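Local coordinates for protein cytochrome cL (Hyphomicrobium denitrificans, PDB 2D0W) that carries electrons through a covalently bound heme and probably serves as the electron acceptor of methanol dehydrogenase in periplasmic methanol oxidation, at residues E111-N114 with M115-I119; S137-Q140 with K141-F144; A151-A154 with T155-A159. All coordinates share one frame; numbering follows the deposited sequence.

Interaction 1. Residues E111-N114 with M115-I119; sequences ELDN and MLKLI
Asp113 and Lys117 form a salt bridge one turn apart near the start of helix 112-124. Asp113 OD2 lies 2.8 Å from Lys117 NZ, which meets it from above the carboxylate plane, 51° out of it. The lysine chain runs out extended and turns only at its last torsion (chi4 60°), which brings NZ back to the acid. The aspartate, with CG anti to its backbone N (chi1 -168°), carries its carboxylate out to the lysine tip. Its other oxygen, OD1, is hydrogen-bonded to the hydroxyls of Tyr41 and Thr27. Both carboxylate oxygens thus have partners, OD2 the lysine and OD1 two hydroxyls.

The backbone bonds are those of a helix beginning. Glu111 is the N-cap residue, and its O accepts from Met115 N at 2.8 Å. Leu112 O takes Leu116 N at 3.1 Å, a more bent bond. Asn114 O receives Leu118 N at 2.9 Å. The bond from Lys117 N to Asp113 O is weak.

Van der Waals contacts of side-chain carbons with oxygens add a little. Lys117 CG passes 3.6 Å from Asp113 O, and its CD lies 4.0 Å from Asn114 OD1. Leu116 CG sits 3.4 Å from Leu112 O.

The turn lies in the cytochrome c fold with its faces divided among neighbours. Leu112 and Leu116 pack on Val30 of helix 28-36. Met115 and Ile119 meet Phe92 and Ile95 of helix 88-97. Asn114 and Leu118 touch helix 48-58, and Leu118 also reaches the heme.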
ATOM      1  N   GLU A 111       6.123   1.587 -10.864  1.00 19.36           N
ATOM      2  CA  GLU A 111       5.999   0.209 -11.383  1.00 20.33           C
ATOM      3  C   GLU A 111       5.085  -0.604 -10.482  1.00 19.53           C
ATOM      4  O   GLU A 111       5.078  -0.434  -9.246  1.00 15.93           O
ATOM      5  CB  GLU A 111       7.360  -0.469 -11.522  1.00 22.01           C
ATOM      6  CG  GLU A 111       8.236   0.212 -12.600  1.00 25.14           C
ATOM      7  CD  GLU A 111       9.706  -0.162 -12.496  1.00 27.81           C
ATOM      8  OE1 GLU A 111      10.007  -1.174 -11.808  1.00 28.89           O
ATOM      9  OE2 GLU A 111      10.570   0.551 -13.093  1.00 28.41           O
ATOM     10  N   LEU A 112       4.312  -1.491 -11.112  1.00 19.00           N
ATOM     11  CA  LEU A 112       3.289  -2.249 -10.422  1.00 18.72           C
ATOM     12  C   LEU A 112       3.834  -2.975  -9.200  1.00 17.60           C
ATOM     13  O   LEU A 112       3.158  -3.017  -8.163  1.00 16.86           O
ATOM     14  CB  LEU A 112       2.597  -3.217 -11.381  1.00 18.48           C
ATOM     15  CG  LEU A 112       1.643  -2.538 -12.386  1.00 20.07           C
ATOM     16  CD1 LEU A 112       0.551  -1.717 -11.706  1.00 18.00           C
ATOM     17  CD2 LEU A 112       2.438  -1.645 -13.243  1.00 23.73           C
ATOM     18  N   ASP A 113       5.055  -3.515  -9.321  1.00 16.81           N
ATOM     19  CA  ASP A 113       5.671  -4.284  -8.220  1.00 16.73           C
ATOM     20  C   ASP A 113       5.985  -3.338  -7.058  1.00 14.72           C
ATOM     21  O   ASP A 113       5.795  -3.699  -5.896  1.00 14.32           O
ATOM     22  CB  ASP A 113       6.936  -5.015  -8.699  1.00 15.78           C
ATOM     23  CG  ASP A 113       7.440  -6.060  -7.683  1.00 18.80           C
ATOM     24  OD1 ASP A 113       6.670  -6.957  -7.272  1.00 15.45           O
ATOM     25  OD2 ASP A 113       8.617  -5.948  -7.273  1.00 22.52           O
ATOM     26  N   ASN A 114       6.421  -2.127  -7.402  1.00 13.52           N
ATOM     27  CA  ASN A 114       6.699  -1.104  -6.404  1.00 15.42           C
ATOM     28  C   ASN A 114       5.435  -0.581  -5.768  1.00 14.99           C
ATOM     29  O   ASN A 114       5.411  -0.324  -4.577  1.00 13.69           O
ATOM     30  CB  ASN A 114       7.556   0.034  -6.969  1.00 15.82           C
ATOM     31  CG  ASN A 114       9.043  -0.393  -7.152  1.00 17.12           C
ATOM     32  OD1 ASN A 114       9.540  -1.226  -6.449  1.00 16.97           O
ATOM     33  ND2 ASN A 114       9.706   0.173  -8.124  1.00 18.32           N
ATOM     34  N   MET A 115       4.384  -0.428  -6.563  1.00 14.26           N
ATOM     35  CA  MET A 115       3.075  -0.054  -6.014  1.00 14.57           C
ATOM     36  C   MET A 115       2.691  -1.003  -4.911  1.00 13.51           C
ATOM     37  O   MET A 115       2.085  -0.615  -3.895  1.00 12.64           O
ATOM     38  CB  MET A 115       2.013  -0.113  -7.118  1.00 16.86           C
ATOM     39  CG  MET A 115       0.602   0.001  -6.572  1.00 22.28           C
ATOM     40  SD  MET A 115       0.228   1.703  -6.120  1.00 28.46           S
ATOM     41  CE  MET A 115      -0.285   2.301  -7.727  1.00 25.13           C
ATOM     42  N   LEU A 116       2.989  -2.284  -5.109  1.00 12.72           N
ATOM     43  CA  LEU A 116       2.564  -3.295  -4.119  1.00 11.52           C
ATOM     44  C   LEU A 116       3.344  -3.234  -2.819  1.00 10.89           C
ATOM     45  O   LEU A 116       2.856  -3.656  -1.767  1.00 12.39           O
ATOM     46  CB  LEU A 116       2.608  -4.694  -4.748  1.00  9.75           C
ATOM     47  CG  LEU A 116       1.589  -4.936  -5.832  1.00 12.08           C
ATOM     48  CD1 LEU A 116       1.777  -6.336  -6.350  1.00 12.14           C
ATOM     49  CD2 LEU A 116       0.143  -4.706  -5.313  1.00 11.41           C
ATOM     50  N   LYS A 117       4.591  -2.780  -2.900  1.00 11.40           N
ATOM     51  CA  LYS A 117       5.453  -2.615  -1.732  1.00 12.64           C
ATOM     52  C   LYS A 117       5.064  -1.341  -0.987  1.00 10.24           C
ATOM     53  O   LYS A 117       5.098  -1.231   0.227  1.00  8.50           O
ATOM     54  CB  LYS A 117       6.918  -2.512  -2.170  1.00 13.48           C
ATOM     55  CG  LYS A 117       7.536  -3.814  -2.716  1.00 17.06           C
ATOM     56  CD  LYS A 117       8.950  -3.494  -3.254  1.00 19.88           C
ATOM     57  CE  LYS A 117       9.745  -4.716  -3.575  1.00 23.18           C
ATOM     58  NZ  LYS A 117       9.007  -5.462  -4.589  1.00 28.22           N
ATOM     59  N   LEU A 118       4.711  -0.339  -1.755  1.00  9.80           N
ATOM     60  CA  LEU A 118       4.153   0.891  -1.158  1.00 11.56           C
ATOM     61  C   LEU A 118       2.923   0.559  -0.307  1.00 10.57           C
ATOM     62  O   LEU A 118       2.776   1.042   0.816  1.00  9.69           O
ATOM     63  CB  LEU A 118       3.750   1.864  -2.269  1.00 11.05           C
ATOM     64  CG  LEU A 118       2.958   3.114  -1.857  1.00 11.76           C
ATOM     65  CD1 LEU A 118       3.656   3.897  -0.739  1.00 10.90           C
ATOM     66  CD2 LEU A 118       2.669   3.978  -3.129  1.00 10.44           C
ATOM     67  N   ILE A 119       2.019  -0.232  -0.860  1.00 10.56           N
ATOM     68  CA  ILE A 119       0.768  -0.581  -0.136  1.00 11.69           C
ATOM     69  C   ILE A 119       1.143  -1.395   1.151  1.00 10.93           C
ATOM     70  O   ILE A 119       0.597  -1.168   2.227  1.00 12.25           O
ATOM     71  CB  ILE A 119      -0.159  -1.343  -1.073  1.00 14.06           C
ATOM     72  CG1 ILE A 119      -0.786  -0.390  -2.096  1.00 13.25           C
ATOM     73  CG2 ILE A 119      -1.269  -2.135  -0.306  1.00 14.32           C
ATOM     74  CD1 ILE A 119      -1.524  -1.077  -3.305  1.00 14.34           C
TER

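Interaction 2. Residues S137-Q140 with K141-F144; sequences SDEQ and KKNF
Lys141 N donates to Ser137 O at 3.1 Å, a fairly straight bond that closes the first turn of the short helix 138-143. Further along, Gln140 O takes Asn143 N at 3.1 Å, with the donor well above the carbonyl plane, and weakly Phe144 N.

Glu139 and Lys142 make the salt bridge of this turn. The two chains lie side by side and point the same way. Glu139 OE2 is 2.8 Å from Lys142 NZ, which approaches on the syn side but 34° out of the carboxylate plane. The glutamate folds at chi2 (-73°), which sets its carboxylate beside the end of the extended lysine. Lys142 CB packs 3.3 Å from Glu139 O, and its CG runs past Asp138 O. Both residues are exposed, so the pair is a surface ion pair.

Ser137 and Gln140 form a capping box at the N-terminus of the helix. Gln140 N donates to Ser137 OG at 3.3 Å, and Ser137 N returns a bond to Gln140 OE1 at 2.8 Å. The return bond is nearly straight, with an N-H...O angle of 164°. Ser137 OG also accepts weakly from Glu139 N. Two amides of the first turn are thus capped by one hydroxyl, and Gln140 OE1 is held by the backbone.

Lys141 leaves on another side. Its CG lies 3.3 Å from Ser137 O, and the chain stays extended beyond. Its NZ is hydrogen-bonded to the carbonyl oxygens of Ala133 and Ala131, tying this helix to the loop before it. Phe144 CB touches Gln140 O at 3.4 Å, while its ring turns away to rest on Glu43, Gln126 and Val130.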
ATOM      1  N   SER A 137      -5.253 -11.205   6.842  1.00 17.63           N
ATOM      2  CA  SER A 137      -5.820 -12.521   7.117  1.00 17.42           C
ATOM      3  C   SER A 137      -5.981 -12.780   8.592  1.00 17.26           C
ATOM      4  O   SER A 137      -5.482 -12.034   9.448  1.00 17.64           O
ATOM      5  CB  SER A 137      -4.914 -13.622   6.557  1.00 17.18           C
ATOM      6  OG  SER A 137      -3.747 -13.789   7.369  1.00 16.69           O
ATOM      7  N   ASP A 138      -6.652 -13.881   8.889  1.00 16.35           N
ATOM      8  CA  ASP A 138      -6.753 -14.401  10.252  1.00 18.89           C
ATOM      9  C   ASP A 138      -5.408 -14.503  10.991  1.00 19.40           C
ATOM     10  O   ASP A 138      -5.316 -14.119  12.146  1.00 21.10           O
ATOM     11  CB  ASP A 138      -7.500 -15.752  10.256  1.00 17.41           C
ATOM     12  CG  ASP A 138      -6.973 -16.724   9.214  1.00 18.04           C
ATOM     13  OD1 ASP A 138      -5.957 -16.435   8.548  1.00 21.33           O
ATOM     14  OD2 ASP A 138      -7.551 -17.821   9.050  1.00 14.67           O
ATOM     15  N   GLU A 139      -4.352 -14.969  10.341  1.00 20.45           N
ATOM     16  CA  GLU A 139      -3.084 -15.179  11.090  1.00 22.06           C
ATOM     17  C   GLU A 139      -2.359 -13.856  11.288  1.00 21.87           C
ATOM     18  O   GLU A 139      -1.699 -13.610  12.303  1.00 21.04           O
ATOM     19  CB  GLU A 139      -2.190 -16.167  10.350  1.00 25.49           C
ATOM     20  CG  GLU A 139      -2.849 -17.531  10.219  1.00 30.71           C
ATOM     21  CD  GLU A 139      -2.869 -18.263  11.546  1.00 33.62           C
ATOM     22  OE1 GLU A 139      -1.775 -18.421  12.134  1.00 36.92           O
ATOM     23  OE2 GLU A 139      -3.958 -18.656  12.010  1.00 36.79           O
ATOM     24  N   GLN A 140      -2.533 -12.977  10.311  1.00 19.18           N
ATOM     25  CA  GLN A 140      -1.870 -11.713  10.357  1.00 20.00           C
ATOM     26  C   GLN A 140      -2.364 -10.800  11.467  1.00 19.36           C
ATOM     27  O   GLN A 140      -1.576 -10.065  12.052  1.00 19.03           O
ATOM     28  CB  GLN A 140      -1.958 -11.044   8.985  1.00 17.04           C
ATOM     29  CG  GLN A 140      -1.004 -11.653   7.950  1.00 17.96           C
ATOM     30  CD  GLN A 140      -1.371 -11.218   6.543  1.00 16.09           C
ATOM     31  OE1 GLN A 140      -2.506 -10.841   6.293  1.00 14.79           O
ATOM     32  NE2 GLN A 140      -0.423 -11.224   5.649  1.00 18.03           N
ATOM     33  N   LYS A 141      -3.677 -10.832  11.700  1.00 21.00           N
ATOM     34  CA  LYS A 141      -4.362 -10.056  12.740  1.00 22.08           C
ATOM     35  C   LYS A 141      -3.807 -10.475  14.098  1.00 24.48           C
ATOM     36  O   LYS A 141      -3.464  -9.627  14.893  1.00 24.53           O
ATOM     37  CB  LYS A 141      -5.895 -10.217  12.646  1.00 22.05           C
ATOM     38  CG  LYS A 141      -6.553  -9.547  11.396  1.00 21.54           C
ATOM     39  CD  LYS A 141      -8.105  -9.525  11.434  1.00 21.08           C
ATOM     40  CE  LYS A 141      -8.705  -9.380  10.027  1.00 20.97           C
ATOM     41  NZ  LYS A 141     -10.066  -8.826   9.969  1.00 25.76           N
ATOM     42  N   LYS A 142      -3.638 -11.784  14.301  1.00 27.04           N
ATOM     43  CA  LYS A 142      -2.980 -12.365  15.492  1.00 28.60           C
ATOM     44  C   LYS A 142      -1.556 -11.875  15.779  1.00 28.69           C
ATOM     45  O   LYS A 142      -1.129 -11.906  16.933  1.00 28.88           O
ATOM     46  CB  LYS A 142      -2.894 -13.899  15.360  1.00 31.72           C
ATOM     47  CG  LYS A 142      -4.179 -14.705  15.624  1.00 34.61           C
ATOM     48  CD  LYS A 142      -3.918 -16.193  15.241  1.00 37.45           C
ATOM     49  CE  LYS A 142      -5.226 -16.977  15.074  1.00 37.82           C
ATOM     50  NZ  LYS A 142      -5.001 -18.388  14.586  1.00 38.38           N
ATOM     51  N   ASN A 143      -0.827 -11.458  14.740  1.00 28.24           N
ATOM     52  CA  ASN A 143       0.590 -11.061  14.848  1.00 28.51           C
ATOM     53  C   ASN A 143       0.868  -9.544  14.707  1.00 26.51           C
ATOM     54  O   ASN A 143       1.950  -9.062  15.038  1.00 25.16           O
ATOM     55  CB  ASN A 143       1.401 -11.791  13.777  1.00 30.63           C
ATOM     56  CG  ASN A 143       1.597 -13.247  14.086  1.00 33.99           C
ATOM     57  OD1 ASN A 143       2.105 -13.614  15.157  1.00 36.88           O
ATOM     58  ND2 ASN A 143       1.219 -14.098  13.144  1.00 34.64           N
ATOM     59  N   PHE A 144      -0.109  -8.808  14.186  1.00 24.68           N
ATOM     60  CA  PHE A 144       0.054  -7.391  13.908  1.00 22.99           C
ATOM     61  C   PHE A 144       0.144  -6.539  15.177  1.00 23.91           C
ATOM     62  O   PHE A 144      -0.728  -6.604  16.060  1.00 24.71           O
ATOM     63  CB  PHE A 144      -1.069  -6.862  12.984  1.00 21.64           C
ATOM     64  CG  PHE A 144      -0.813  -5.462  12.500  1.00 20.48           C
ATOM     65  CD1 PHE A 144      -0.026  -5.240  11.367  1.00 22.34           C
ATOM     66  CD2 PHE A 144      -1.251  -4.366  13.241  1.00 20.76           C
ATOM     67  CE1 PHE A 144       0.255  -3.931  10.928  1.00 22.34           C
ATOM     68  CE2 PHE A 144      -0.982  -3.064  12.814  1.00 20.69           C
ATOM     69  CZ  PHE A 144      -0.222  -2.837  11.671  1.00 21.64           C
TER

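Interaction 3. Residues A151-A154 with T155-A159; sequences AWEA and TGKAA. With ZN (zinc ion), chain F.
Lys157 lies across the indole of Trp152 and reaches on to Glu153. Its CB sits over one ring face, 3.7 Å from the centroid of the five-membered ring, a CH-pi contact. The same CB is 3.3 Å from Trp152 O. CG continues outward past the CE2-CZ2 side of the indole, 3.7 Å from Trp152 CZ2. A bend at chi3 (-44°) turns the chain, and CE comes 3.5 Å from Trp152 NE1. At the tip, NZ forms a long, weak salt bridge with Glu153 OE2 at 3.3 Å. The other carboxylate oxygen, Glu153 OE1, binds a zinc ion at 2.2 Å, and a water is a second ligand of this zinc. The metal and the lysine probably both draw on the charge of this acid.

The helix widens here into a pi-type turn. Ala151 O accepts three donors: Thr155 N, Gly156 N and Thr155 OG1, the last at 3.1 Å. Lys157 N in turn bonds to Trp152 O, five residues back, and a water bridges that oxygen to Ala158 N. Gly156 lies close against Trp152, where a CB would clash with the tryptophan CA.

With Trp152 cut back to an alanine, Glu52 loses its NE1 partner and the aliphatic part of Lys157 is likely to turn more freely over the gap.

Trp152 is the buried residue of this turn. It joins helix 149-161 to helix 48-58, where it packs on Leu48 and bonds to Glu52. Its ring also meets Trp121 of helix 112-124 and Phe147, with the ring planes inclined at about 50° and 55°.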
ATOM      1  N   ALA A 151      10.940   2.040  17.466  1.00 19.94           N
ATOM      2  CA  ALA A 151      11.407   0.676  17.228  1.00 20.23           C
ATOM      3  C   ALA A 151      11.863   0.439  15.802  1.00 20.14           C
ATOM      4  O   ALA A 151      12.848  -0.254  15.596  1.00 20.00           O
ATOM      5  CB  ALA A 151      10.315  -0.355  17.580  1.00 17.41           C
ATOM      6  N   TRP A 152      11.125   1.002  14.840  1.00 18.50           N
ATOM      7  CA  TRP A 152      11.453   0.930  13.429  1.00 19.22           C
ATOM      8  C   TRP A 152      12.818   1.552  13.125  1.00 19.05           C
ATOM      9  O   TRP A 152      13.610   0.993  12.355  1.00 17.59           O
ATOM     10  CB  TRP A 152      10.386   1.660  12.596  1.00 18.51           C
ATOM     11  CG  TRP A 152      10.714   1.640  11.050  1.00 19.92           C
ATOM     12  CD1 TRP A 152      11.181   2.693  10.272  1.00 20.89           C
ATOM     13  CD2 TRP A 152      10.612   0.508  10.154  1.00 19.91           C
ATOM     14  NE1 TRP A 152      11.361   2.274   8.969  1.00 18.20           N
ATOM     15  CE2 TRP A 152      11.023   0.948   8.871  1.00 19.14           C
ATOM     16  CE3 TRP A 152      10.204  -0.820  10.312  1.00 19.39           C
ATOM     17  CZ2 TRP A 152      11.034   0.094   7.754  1.00 21.76           C
ATOM     18  CZ3 TRP A 152      10.218  -1.673   9.203  1.00 19.91           C
ATOM     19  CH2 TRP A 152      10.630  -1.206   7.933  1.00 21.09           C
ATOM     20  N   GLU A 153      13.042   2.743  13.670  1.00 21.10           N
ATOM     21  CA  GLU A 153      14.308   3.465  13.493  1.00 22.53           C
ATOM     22  C   GLU A 153      15.478   2.803  14.232  1.00 24.14           C
ATOM     23  O   GLU A 153      16.612   2.924  13.795  1.00 23.96           O
ATOM     24  CB  GLU A 153      14.205   4.916  13.968  1.00 22.67           C
ATOM     25  CG  GLU A 153      13.112   5.829  13.318  1.00 23.90           C
ATOM     26  CD  GLU A 153      13.350   6.177  11.840  1.00 26.48           C
ATOM     27  OE1 GLU A 153      12.738   7.181  11.355  1.00 29.89           O
ATOM     28  OE2 GLU A 153      14.102   5.468  11.140  1.00 23.43           O
ATOM     29  N   ALA A 154      15.195   2.147  15.357  1.00 25.46           N
ATOM     30  CA  ALA A 154      16.231   1.495  16.168  1.00 27.55           C
ATOM     31  C   ALA A 154      16.623   0.094  15.690  1.00 28.26           C
ATOM     32  O   ALA A 154      17.803  -0.267  15.706  1.00 29.82           O
ATOM     33  CB  ALA A 154      15.794   1.443  17.622  1.00 27.54           C
ATOM     34  N   THR A 155      15.645  -0.714  15.307  1.00 28.96           N
ATOM     35  CA  THR A 155      15.898  -2.151  15.087  1.00 28.63           C
ATOM     36  C   THR A 155      15.061  -2.719  13.948  1.00 27.27           C
ATOM     37  O   THR A 155      15.469  -3.664  13.271  1.00 26.50           O
ATOM     38  CB  THR A 155      15.629  -2.997  16.374  1.00 31.38           C
ATOM     39  OG1 THR A 155      14.293  -2.747  16.853  1.00 31.93           O
ATOM     40  CG2 THR A 155      16.607  -2.646  17.471  1.00 31.11           C
ATOM     41  N   GLY A 156      13.885  -2.133  13.738  1.00 26.12           N
ATOM     42  CA  GLY A 156      12.932  -2.688  12.822  1.00 23.26           C
ATOM     43  C   GLY A 156      13.421  -2.650  11.403  1.00 22.63           C
ATOM     44  O   GLY A 156      13.417  -3.674  10.715  1.00 23.69           O
ATOM     45  N   LYS A 157      13.805  -1.461  10.962  1.00 22.29           N
ATOM     46  CA  LYS A 157      14.214  -1.240   9.578  1.00 22.51           C
ATOM     47  C   LYS A 157      15.484  -2.000   9.234  1.00 22.48           C
ATOM     48  O   LYS A 157      15.571  -2.586   8.155  1.00 22.37           O
ATOM     49  CB  LYS A 157      14.374   0.262   9.278  1.00 20.80           C
ATOM     50  CG  LYS A 157      14.752   0.574   7.821  1.00 22.45           C
ATOM     51  CD  LYS A 157      15.455   1.932   7.684  1.00 22.13           C
ATOM     52  CE  LYS A 157      14.775   2.998   8.501  1.00 23.38           C
ATOM     53  NZ  LYS A 157      15.412   4.361   8.303  1.00 20.10           N
ATOM     54  N   ALA A 158      16.480  -1.974  10.137  1.00 22.88           N
ATOM     55  CA  ALA A 158      17.705  -2.757   9.945  1.00 23.77           C
ATOM     56  C   ALA A 158      17.414  -4.237   9.644  1.00 23.06           C
ATOM     57  O   ALA A 158      17.838  -4.745   8.599  1.00 24.56           O
ATOM     58  CB  ALA A 158      18.673  -2.581  11.158  1.00 23.64           C
ATOM     59  N   ALA A 159      16.638  -4.897  10.510  1.00 23.40           N
ATOM     60  CA  ALA A 159      16.191  -6.297  10.315  1.00 24.64           C
ATOM     61  C   ALA A 159      15.358  -6.539   9.033  1.00 26.47           C
ATOM     62  O   ALA A 159      15.509  -7.569   8.340  1.00 26.63           O
ATOM     63  CB  ALA A 159      15.399  -6.728  11.493  1.00 24.33           C
TER
HETATM   64 ZN    ZN F1220      12.832   7.298   9.114  1.00 42.55          ZN
HETATM   65  O   HOH W   1      16.399  -0.146  12.227  1.00 24.45           O
HETATM   66  O   HOH W   2      10.855   8.670   8.346  1.00 26.40           O

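Overall arrangement
The three contacts are in series along the chain and do not touch. Their centres lie 21 to 22 Å apart, and their nearest atoms are about 9 to 10 Å apart. Interaction 1 is nearest the middle of the chain, about 7 Å between centres, and its Leu118 side chain comes about 4 Å from the heme. Interactions 2 and 3 lie near the surface, about 17 and 20 Å from the chain centre. Helices 112-124, 138-143 and 149-161, which hold them, follow one another in the chain. Interaction 3 carries a zinc ligand, Glu153, whose side chain is about 6 Å from that of the zinc-binding His65.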